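Local coordinates for TRAP solute Binding Protein (Uncultured marine bacterium, PDB 5I7I) that binds aromatic acids such as 3-hydroxybenzoate, probably as the solute-binding component of a TRAP transporter, at residues Phe142-Gly147 and Leu233-Phe238. Residues are numbered along the deposited sequence; the frame is centred on the assembly and turned at random.
Sequences FCHAPG and LYTTPF. With 3HB (3-hydroxybenzoic acid), chain C.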
loop_
_atom_site.group_PDB
_atom_site.type_symbol
_atom_site.label_atom_id
_atom_site.label_comp_id
_atom_site.label_asym_id
_atom_site.label_seq_id
_atom_site.Cartn_x
_atom_site.Cartn_y
_atom_site.Cartn_z
ATOM N N PHE A 142 -5.234 -5.052 1.260
ATOM C CA PHE A 142 -4.529 -4.855 2.518
ATOM C C PHE A 142 -3.613 -3.648 2.358
ATOM O O PHE A 142 -3.707 -2.916 1.371
ATOM C CB PHE A 142 -3.827 -6.140 2.964
ATOM C CG PHE A 142 -2.856 -6.735 1.980
ATOM C CD1 PHE A 142 -3.279 -7.666 1.037
ATOM C CD2 PHE A 142 -1.510 -6.415 2.031
ATOM C CE1 PHE A 142 -2.376 -8.265 0.189
ATOM C CE2 PHE A 142 -0.605 -7.019 1.183
ATOM C CZ PHE A 142 -1.052 -7.933 0.256
ATOM N N CYS A 143 -2.743 -3.402 3.336
ATOM C CA CYS A 143 -1.955 -2.182 3.305
ATOM C C CYS A 143 -0.677 -2.388 4.091
ATOM O O CYS A 143 -0.524 -3.369 4.819
ATOM C CB CYS A 143 -2.756 -0.997 3.851
ATOM S SG CYS A 143 -3.259 -1.176 5.569
ATOM N N HIS A 144 0.218 -1.416 3.976
ATOM C CA HIS A 144 1.465 -1.435 4.717
ATOM C C HIS A 144 1.285 -0.800 6.100
ATOM O O HIS A 144 0.309 -0.101 6.383
ATOM C CB HIS A 144 2.606 -0.793 3.912
ATOM C CG HIS A 144 2.383 0.618 3.432
ATOM N ND1 HIS A 144 2.442 1.719 4.264
ATOM C CD2 HIS A 144 2.225 1.112 2.175
ATOM C CE1 HIS A 144 2.295 2.822 3.544
ATOM N NE2 HIS A 144 2.180 2.484 2.273
ATOM N N ALA A 145 2.225 -1.077 6.989
ATOM C CA ALA A 145 2.264 -0.340 8.243
ATOM C C ALA A 145 2.433 1.145 7.940
ATOM O O ALA A 145 2.926 1.511 6.880
ATOM C CB ALA A 145 3.424 -0.843 9.090
ATOM N N PRO A 146 2.006 2.027 8.832
ATOM C CA PRO A 146 2.032 3.454 8.493
ATOM C C PRO A 146 3.358 3.922 7.921
ATOM O O PRO A 146 4.438 3.578 8.406
ATOM C CB PRO A 146 1.708 4.140 9.814
ATOM C CG PRO A 146 0.841 3.150 10.520
ATOM C CD PRO A 146 1.427 1.794 10.166
ATOM N N GLY A 147 3.271 4.701 6.862
ATOM C CA GLY A 147 4.459 5.245 6.249
ATOM C C GLY A 147 5.195 6.251 7.116
ATOM O O GLY A 147 4.647 6.845 8.050
ATOM N N LEU A 233 0.954 8.097 10.041
ATOM C CA LEU A 233 0.820 9.218 9.118
ATOM C C LEU A 233 -0.166 8.913 8.004
ATOM O O LEU A 233 -1.061 9.717 7.727
ATOM C CB LEU A 233 2.197 9.541 8.543
ATOM C CG LEU A 233 2.301 10.788 7.689
ATOM C CD1 LEU A 233 2.047 12.024 8.570
ATOM C CD2 LEU A 233 3.678 10.845 7.018
ATOM N N TYR A 234 -0.024 7.759 7.364
ATOM C CA TYR A 234 -0.864 7.358 6.247
ATOM C C TYR A 234 -0.525 5.911 5.944
ATOM O O TYR A 234 0.513 5.387 6.377
ATOM C CB TYR A 234 -0.597 8.203 4.980
ATOM C CG TYR A 234 0.675 7.731 4.300
ATOM C CD1 TYR A 234 1.917 8.116 4.767
ATOM C CD2 TYR A 234 0.629 6.831 3.232
ATOM C CE1 TYR A 234 3.083 7.629 4.196
ATOM C CE2 TYR A 234 1.813 6.329 2.657
ATOM C CZ TYR A 234 3.025 6.732 3.145
ATOM O OH TYR A 234 4.213 6.233 2.644
ATOM N N THR A 235 -1.399 5.281 5.169
ATOM C CA THR A 235 -1.040 4.064 4.465
ATOM C C THR A 235 -1.657 4.144 3.085
ATOM O O THR A 235 -2.421 5.067 2.777
ATOM C CB THR A 235 -1.504 2.805 5.210
ATOM O OG1 THR A 235 -0.915 1.675 4.593
ATOM C CG2 THR A 235 -3.010 2.636 5.149
ATOM N N THR A 236 -1.322 3.172 2.240
ATOM C CA THR A 236 -1.936 3.111 0.917
ATOM C C THR A 236 -2.339 1.670 0.594
ATOM O O THR A 236 -1.581 0.731 0.890
ATOM C CB THR A 236 -1.052 3.743 -0.181
ATOM O OG1 THR A 236 -1.819 4.078 -1.338
ATOM C CG2 THR A 236 0.103 2.824 -0.581
ATOM N N PRO A 237 -3.550 1.456 0.087
ATOM C CA PRO A 237 -4.014 0.086 -0.159
ATOM C C PRO A 237 -3.287 -0.620 -1.290
ATOM O O PRO A 237 -3.069 -0.064 -2.373
ATOM C CB PRO A 237 -5.498 0.264 -0.476
ATOM C CG PRO A 237 -5.871 1.458 0.271
ATOM C CD PRO A 237 -4.692 2.380 0.159
ATOM N N PHE A 238 -2.930 -1.865 -1.013
ATOM C CA PHE A 238 -2.454 -2.839 -1.978
ATOM C C PHE A 238 -3.606 -3.705 -2.477
ATOM O O PHE A 238 -4.521 -4.033 -1.725
ATOM C CB PHE A 238 -1.461 -3.780 -1.302
ATOM C CG PHE A 238 -0.241 -3.125 -0.717
ATOM C CD1 PHE A 238 0.476 -2.171 -1.417
ATOM C CD2 PHE A 238 0.208 -3.533 0.522
ATOM C CE1 PHE A 238 1.633 -1.615 -0.879
ATOM C CE2 PHE A 238 1.369 -3.006 1.074
ATOM C CZ PHE A 238 2.085 -2.047 0.361
HETATM C "C1'" 3HB C . 4.899 2.726 -2.399
HETATM O "O1'" 3HB C . 5.022 3.652 -1.556
HETATM O "O2'" 3HB C . 4.677 2.996 -3.607
HETATM C C1 3HB C . 5.082 1.272 -1.983
HETATM C C2 3HB C . 5.171 0.959 -0.628
HETATM C C3 3HB C . 5.345 -0.344 -0.232
HETATM C C4 3HB C . 5.462 -1.339 -1.165
HETATM C C5 3HB C . 5.370 -1.031 -2.520
HETATM C C6 3HB C . 5.186 0.272 -2.934
HETATM O O3 3HB C . 5.426 -0.631 1.112
HETATM O O HOH W 1 3.672 4.386 0.771
HETATM O O HOH W 2 3.661 7.116 10.668
#
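F142 and F238 form an antiparallel hydrogen-bonded pair. F238 N donates to F142 O at 2.7 Å, and F142 N donates to F238 O at 3.2 Å. Two further bonds hold the segments together. T235 OG1 donates to the backbone O of H144 at 2.8 Å. G147 N donates to Y234 O, nearly in line with the carbonyl. Next to it a water accepts from L233 N and donates to G147 O. G147 CA lies 3.4 Å from Y234 CE1, where a side chain on G147 would clash.

F142, H144, Y234 and F238 form an aromatic cluster. The CG of H144 sits between the backbone N and the carbonyl carbon (chi1 56°), which swings the imidazole toward 233-238. F238 CZ and Y234 CE2 meet the imidazole at its edge. T235 OG1 lies over one face, and T236 CG2 approaches NE2 obliquely. ND1 donates to A145 O in the ring plane at 2.7 Å, which fixes the ring's rotation. NE2 bonds a second water that also binds Y234 OH and donates to ligand O1'. F142 joins through F238: CE2 of F142 touches CD2 of F238 at 3.6 Å, the planes 72° apart.

H144 and F238 line the 3-hydroxybenzoate pocket; F238 CZ lies 3.7 Å from ligand O3. A leucine in place of H144 would probably leave the water without its NE2 partner and A145 O without its donor.

Segment 142-147 leaves strand 136-143 of the five-stranded sheet for strand 148-151 of the six-stranded sheet. Segment 233-238 returns from strand 223-227 to strand 237-243. These are two crossings between lobes, as in other two-lobed solute-binding proteins. Helix 114-126 packs on C143 and P237, W274 of helix 264-287 meets F142, H144 and F238, and helix 172-180 packs on L233 and Y234.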